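Local coordinates for protein bifunctional enzyme IspD/IspF (Campylobacter jejuni, PDB 1W55) that makes 4-diphosphocytidyl-2-C-methyl-D-erythritol from CTP and methylerythritol phosphate, and cyclises its 2-phosphate to methylerythritol 2,4-cyclodiphosphate with release of CMP, in isoprenoid precursor biosynthesis, at residues S2-I7 against S43-K48; D88-M93 against I150-L155. All coordinates share one frame; numbering follows the deposited sequence.

Contact 1. Residues S2-I7 against S43-K48; sequences SEMSLI and SFYPFK
The first beta-alpha-beta unit of the cytidylyltransferase domain closes here, where the loop that follows helix 33-42 and leads into strand 50-54 packs F47 and Y45 against M4 and L6 of the opening strand. Residues 45-48 run at 97° to residues 2-6. K48 N donates to M4 O at 3.0 Å, and L6 carries the pairing on to K49 and V51.

M4 and L6 each lay a carbon over an aromatic face. With CG anti to the backbone N (chi1 -168°) and a bend at chi3, M4 sets its CE 3.6 Å from the centroid of the Y45 ring, almost on the ring normal; SD stands farther off above the same face, a Met-aromatic contact. The same methyl reaches F47 CE2 at 3.5 Å and so touches both rings. L6 CB sits over the centre of the F47 ring, 3.6 Å from the centroid, while Y45 CD2 lies against the opposite face. Helix 104-111 adds F107 beside both M4 and F47.

Y45 OH shares a hydrogen bond of 2.7 Å with a water that also makes a weak one to S2 O. E3 OE2 lies 3.0 Å from P46 O, two acceptors close without a hydrogen bond. K48 NZ turns away to a salt bridge with D88 and, 6.3 Å from E3 OE1, makes none there. S5 OG is hydrogen-bonded to S89 OG and only brushes K48 CB. The contact is thus held mainly by dispersion and CH-pi contacts of M4 and L6 on two rings, with a single direct hydrogen bond across it.

Contact 2. Residues D88-M93 against I150-L155; sequences DSEFVM and ISKTKL
T153 meets the turn before strand 91-96 with two donors, satisfying two successive carbonyls. Its hydroxyl, OG1, donates to S89 O at 2.7 Å, and its amide, T153 N, to E90 O at 2.9 Å; both donors are tilted out of the carbonyl planes, by 30° and 33°. The hydroxyl reaches S89 because chi1 of -55° turns OG1 to the N-terminal side of the residue, beside its own amide. E90 O has a second donor in a water, 2.7 Å away, which in turn accepts from K154 N at 2.9 Å. The water thus links E90 to the K154 amide in the first turn of helix 153-159, which starts directly after K152 at the N-cap position.

Farther along, V92 and S151 form the hydrogen-bonded pair of an antiparallel ladder: V92 N gives to S151 O, nearly in line with the C=O bond, and S151 N gives to V92 O, both at 3.0 Å. Strands 91-96 and 149-152 are antiparallel neighbours in the central mixed sheet of the IspD domain, a GT-A-type fold in which strand 4-9 lies along the other edge of 91-96. F91 O is satisfied within its own segment by S89 OG at 2.7 Å; the same S89 hydroxyl is hydrogen-bonded to S5 OG.

Apolar contacts fill in beside the ladder. M93 and I150 form a non-hydrogen-bonded pair whose side chains share a face, and M93 CE presses on I150 CG1 at 3.5 Å, slightly tighter than usual. The aliphatic part of K152 runs alongside the F91 ring, K152 CD to F91 CE2 4.0 Å; the K152 amine has a long, weak ion pair with D118.

How the contacts relate
Contacts 1 and 2 use neighbouring strands of one sheet, and their centres lie 10 Å apart. Strand 4-9 runs parallel to strand 91-96, so S2-I7 has the loop 43-48 on one side and D88-M93 on the other. Two probable hydrogen bonds join them directly, S5 O to M93 N and I7 N to M93 O, each 2.8 Å. Together they illustrate how a parallel core passes to an antiparallel neighbour, strand 149-152. Both contacts lie away from the active sites: a bound cytidine monophosphate is about 12 Å from the side chain of L6 and about 13 Å from that of M93.

Contact 1. Residues S2-I7 against S43-K48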
loop_
_atom_site.group_PDB
_atom_site.type_symbol
_atom_site.label_atom_id
_atom_site.label_comp_id
_atom_site.label_asym_id
_atom_site.label_seq_id
_atom_site.Cartn_x
_atom_site.Cartn_y
_atom_site.Cartn_z
ATOM N N SER A 2 -13.254 28.551 -32.264
ATOM C CA SER A 2 -13.553 27.436 -33.215
ATOM C C SER A 2 -12.929 26.108 -32.752
ATOM O O SER A 2 -12.637 25.935 -31.559
ATOM C CB SER A 2 -13.099 27.802 -34.634
ATOM O OG SER A 2 -14.203 27.884 -35.519
ATOM N N GLU A 3 -12.719 25.184 -33.693
ATOM C CA GLU A 3 -12.318 23.824 -33.340
ATOM C C GLU A 3 -10.836 23.473 -33.525
ATOM O O GLU A 3 -10.077 24.178 -34.200
ATOM C CB GLU A 3 -13.229 22.785 -34.009
ATOM C CG GLU A 3 -14.279 22.249 -33.049
ATOM C CD GLU A 3 -14.364 20.734 -33.027
ATOM O OE1 GLU A 3 -15.179 20.172 -33.797
ATOM O OE2 GLU A 3 -13.627 20.108 -32.228
ATOM N N MET A 4 -10.463 22.359 -32.898
ATOM C CA MET A 4 -9.086 21.928 -32.754
ATOM C C MET A 4 -8.945 20.474 -33.171
ATOM O O MET A 4 -9.796 19.637 -32.847
ATOM C CB MET A 4 -8.662 22.090 -31.295
ATOM C CG MET A 4 -7.167 21.954 -31.039
ATOM S SD MET A 4 -6.708 22.525 -29.408
ATOM C CE MET A 4 -7.726 21.473 -28.335
ATOM N N SER A 5 -7.866 20.190 -33.900
ATOM C CA SER A 5 -7.463 18.826 -34.238
ATOM C C SER A 5 -6.211 18.454 -33.441
ATOM O O SER A 5 -5.628 19.296 -32.765
ATOM C CB SER A 5 -7.199 18.693 -35.739
ATOM O OG SER A 5 -8.376 18.917 -36.491
ATOM N N LEU A 6 -5.820 17.183 -33.505
ATOM C CA LEU A 6 -4.655 16.697 -32.777
ATOM C C LEU A 6 -3.694 15.987 -33.728
ATOM O O LEU A 6 -4.117 15.133 -34.516
ATOM C CB LEU A 6 -5.070 15.769 -31.619
ATOM C CG LEU A 6 -3.952 15.062 -30.825
ATOM C CD1 LEU A 6 -3.134 16.066 -30.026
ATOM C CD2 LEU A 6 -4.490 13.951 -29.902
ATOM N N ILE A 7 -2.416 16.374 -33.672
ATOM C CA ILE A 7 -1.359 15.631 -34.356
ATOM C C ILE A 7 -0.410 15.034 -33.323
ATOM O O ILE A 7 0.228 15.761 -32.547
ATOM C CB ILE A 7 -0.574 16.512 -35.359
ATOM C CG1 ILE A 7 -1.494 17.058 -36.465
ATOM C CG2 ILE A 7 0.598 15.719 -35.959
ATOM C CD1 ILE A 7 -0.806 18.092 -37.386
ATOM N N SER A 43 -8.566 11.724 -24.873
ATOM C CA SER A 43 -9.577 11.750 -23.819
ATOM C C SER A 43 -9.850 13.148 -23.233
ATOM O O SER A 43 -10.828 13.329 -22.504
ATOM C CB SER A 43 -9.202 10.775 -22.694
ATOM O OG SER A 43 -8.262 11.350 -21.798
ATOM N N PHE A 44 -8.999 14.128 -23.556
ATOM C CA PHE A 44 -9.115 15.471 -22.975
ATOM C C PHE A 44 -10.100 16.376 -23.716
ATOM O O PHE A 44 -10.567 17.369 -23.157
ATOM C CB PHE A 44 -7.749 16.180 -22.897
ATOM C CG PHE A 44 -6.758 15.523 -21.971
ATOM C CD1 PHE A 44 -5.406 15.824 -22.074
ATOM C CD2 PHE A 44 -7.169 14.597 -21.004
ATOM C CE1 PHE A 44 -4.468 15.215 -21.236
ATOM C CE2 PHE A 44 -6.249 13.992 -20.151
ATOM C CZ PHE A 44 -4.895 14.294 -20.270
ATOM N N TYR A 45 -10.410 16.035 -24.965
ATOM C CA TYR A 45 -11.067 16.979 -25.865
ATOM C C TYR A 45 -11.653 16.263 -27.074
ATOM O O TYR A 45 -11.071 15.292 -27.550
ATOM C CB TYR A 45 -10.054 18.034 -26.317
ATOM C CG TYR A 45 -10.624 19.197 -27.105
ATOM C CD1 TYR A 45 -11.134 20.327 -26.463
ATOM C CD2 TYR A 45 -10.638 19.172 -28.498
ATOM C CE1 TYR A 45 -11.655 21.397 -27.198
ATOM C CE2 TYR A 45 -11.155 20.229 -29.233
ATOM C CZ TYR A 45 -11.659 21.332 -28.582
ATOM O OH TYR A 45 -12.165 22.367 -29.335
ATOM N N PRO A 46 -12.802 16.726 -27.571
ATOM C CA PRO A 46 -13.393 16.142 -28.784
ATOM C C PRO A 46 -12.746 16.691 -30.061
ATOM O O PRO A 46 -13.377 17.469 -30.789
ATOM C CB PRO A 46 -14.872 16.545 -28.683
ATOM C CG PRO A 46 -14.870 17.821 -27.909
ATOM C CD PRO A 46 -13.649 17.796 -27.011
ATOM N N PHE A 47 -11.502 16.278 -30.327
ATOM C CA PHE A 47 -10.771 16.736 -31.509
ATOM C C PHE A 47 -11.518 16.391 -32.786
ATOM O O PHE A 47 -12.098 15.309 -32.898
ATOM C CB PHE A 47 -9.367 16.131 -31.559
ATOM C CG PHE A 47 -8.486 16.546 -30.417
ATOM C CD1 PHE A 47 -8.268 15.681 -29.340
ATOM C CD2 PHE A 47 -7.859 17.791 -30.419
ATOM C CE1 PHE A 47 -7.444 16.052 -28.276
ATOM C CE2 PHE A 47 -7.033 18.173 -29.368
ATOM C CZ PHE A 47 -6.818 17.304 -28.292
ATOM N N LYS A 48 -11.482 17.321 -33.740
ATOM C CA LYS A 48 -12.114 17.165 -35.047
ATOM C C LYS A 48 -11.495 16.025 -35.841
ATOM O O LYS A 48 -12.178 15.302 -36.579
ATOM C CB LYS A 48 -11.987 18.466 -35.845
ATOM C CG LYS A 48 -13.062 18.640 -36.898
ATOM C CD LYS A 48 -12.560 19.469 -38.062
ATOM C CE LYS A 48 -13.639 19.664 -39.120
ATOM N NZ LYS A 48 -13.455 20.984 -39.789
HETATM O O HOH W 1 -11.773 24.844 -28.400
#

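Contact 2. Residues D88-M93 against I150-L155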
loop_
_atom_site.group_PDB
_atom_site.type_symbol
_atom_site.label_atom_id
_atom_site.label_comp_id
_atom_site.label_asym_id
_atom_site.label_seq_id
_atom_site.Cartn_x
_atom_site.Cartn_y
_atom_site.Cartn_z
ATOM N N ASP A 88 -7.842 20.948 -41.296
ATOM C CA ASP A 88 -8.531 22.145 -41.785
ATOM C C ASP A 88 -9.251 22.938 -40.688
ATOM O O ASP A 88 -9.965 23.894 -40.983
ATOM C CB ASP A 88 -9.460 21.825 -42.975
ATOM C CG ASP A 88 -10.563 20.828 -42.626
ATOM O OD1 ASP A 88 -11.067 20.835 -41.480
ATOM O OD2 ASP A 88 -11.002 20.001 -43.455
ATOM N N SER A 89 -9.059 22.540 -39.432
ATOM C CA SER A 89 -9.591 23.286 -38.295
ATOM C C SER A 89 -8.685 24.477 -37.993
ATOM O O SER A 89 -7.496 24.449 -38.324
ATOM C CB SER A 89 -9.746 22.378 -37.060
ATOM O OG SER A 89 -8.489 21.946 -36.539
ATOM N N GLU A 90 -9.249 25.516 -37.370
ATOM C CA GLU A 90 -8.506 26.727 -37.025
ATOM C C GLU A 90 -7.284 26.454 -36.136
ATOM O O GLU A 90 -6.230 27.080 -36.299
ATOM C CB GLU A 90 -9.418 27.751 -36.329
ATOM C CG GLU A 90 -8.845 29.171 -36.319
ATOM C CD GLU A 90 -9.657 30.172 -35.502
ATOM O OE1 GLU A 90 -10.812 29.873 -35.130
ATOM O OE2 GLU A 90 -9.133 31.279 -35.233
ATOM N N PHE A 91 -7.450 25.546 -35.179
ATOM C CA PHE A 91 -6.386 25.236 -34.232
ATOM C C PHE A 91 -5.919 23.801 -34.368
ATOM O O PHE A 91 -6.676 22.917 -34.797
ATOM C CB PHE A 91 -6.840 25.512 -32.805
ATOM C CG PHE A 91 -7.198 26.944 -32.559
ATOM C CD1 PHE A 91 -8.531 27.362 -32.623
ATOM C CD2 PHE A 91 -6.207 27.884 -32.280
ATOM C CE1 PHE A 91 -8.873 28.698 -32.409
ATOM C CE2 PHE A 91 -6.533 29.223 -32.063
ATOM C CZ PHE A 91 -7.872 29.632 -32.128
ATOM N N VAL A 92 -4.660 23.587 -34.012
ATOM C CA VAL A 92 -4.099 22.247 -33.959
ATOM C C VAL A 92 -3.246 22.075 -32.709
ATOM O O VAL A 92 -2.368 22.892 -32.413
ATOM C CB VAL A 92 -3.315 21.881 -35.258
ATOM C CG1 VAL A 92 -2.110 22.791 -35.459
ATOM C CG2 VAL A 92 -2.903 20.404 -35.251
ATOM N N MET A 93 -3.538 21.017 -31.960
ATOM C CA MET A 93 -2.651 20.588 -30.885
ATOM C C MET A 93 -1.639 19.588 -31.442
ATOM O O MET A 93 -1.998 18.647 -32.161
ATOM C CB MET A 93 -3.444 19.967 -29.735
ATOM C CG MET A 93 -2.577 19.554 -28.559
ATOM S SD MET A 93 -3.552 19.171 -27.106
ATOM C CE MET A 93 -3.621 20.798 -26.388
ATOM N N ILE A 150 -0.269 24.304 -28.810
ATOM C CA ILE A 150 -1.406 24.646 -29.659
ATOM C C ILE A 150 -1.038 25.828 -30.545
ATOM O O ILE A 150 -0.514 26.842 -30.061
ATOM C CB ILE A 150 -2.667 24.996 -28.822
ATOM C CG1 ILE A 150 -3.012 23.884 -27.847
ATOM C CG2 ILE A 150 -3.863 25.246 -29.733
ATOM C CD1 ILE A 150 -4.001 24.323 -26.764
ATOM N N SER A 151 -1.340 25.701 -31.832
ATOM C CA SER A 151 -1.024 26.738 -32.797
ATOM C C SER A 151 -2.222 26.982 -33.691
ATOM O O SER A 151 -3.080 26.104 -33.853
ATOM C CB SER A 151 0.172 26.325 -33.665
ATOM O OG SER A 151 1.321 26.098 -32.879
ATOM N N LYS A 152 -2.271 28.174 -34.273
ATOM C CA LYS A 152 -3.192 28.438 -35.371
ATOM C C LYS A 152 -2.637 27.662 -36.551
ATOM O O LYS A 152 -1.464 27.814 -36.925
ATOM C CB LYS A 152 -3.284 29.935 -35.695
ATOM C CG LYS A 152 -3.743 30.814 -34.522
ATOM C CD LYS A 152 -5.008 31.610 -34.865
ATOM C CE LYS A 152 -5.303 32.711 -33.831
ATOM N NZ LYS A 152 -4.082 33.527 -33.483
ATOM N N THR A 153 -3.490 26.811 -37.105
ATOM C CA THR A 153 -3.125 25.891 -38.171
ATOM C C THR A 153 -2.484 26.584 -39.370
ATOM O O THR A 153 -1.422 26.162 -39.848
ATOM C CB THR A 153 -4.371 25.120 -38.597
ATOM O OG1 THR A 153 -4.931 24.485 -37.441
ATOM C CG2 THR A 153 -4.012 23.963 -39.517
ATOM N N LYS A 154 -3.118 27.660 -39.832
ATOM C CA LYS A 154 -2.651 28.367 -41.023
ATOM C C LYS A 154 -1.240 28.920 -40.821
ATOM O O LYS A 154 -0.410 28.834 -41.722
ATOM C CB LYS A 154 -3.637 29.471 -41.436
ATOM C CG LYS A 154 -5.031 28.941 -41.826
ATOM C CD LYS A 154 -5.977 30.069 -42.252
ATOM C CE LYS A 154 -6.993 30.403 -41.157
ATOM N NZ LYS A 154 -8.387 30.005 -41.523
ATOM N N LEU A 155 -0.972 29.453 -39.630
ATOM C CA LEU A 155 0.341 30.018 -39.312
ATOM C C LEU A 155 1.446 28.968 -39.210
ATOM O O LEU A 155 2.580 29.217 -39.639
ATOM C CB LEU A 155 0.292 30.842 -38.020
ATOM C CG LEU A 155 -0.404 32.209 -38.134
ATOM C CD1 LEU A 155 -0.353 32.937 -36.811
ATOM C CD2 LEU A 155 0.185 33.089 -39.254
HETATM O O HOH W 2 -5.672 28.430 -38.610
#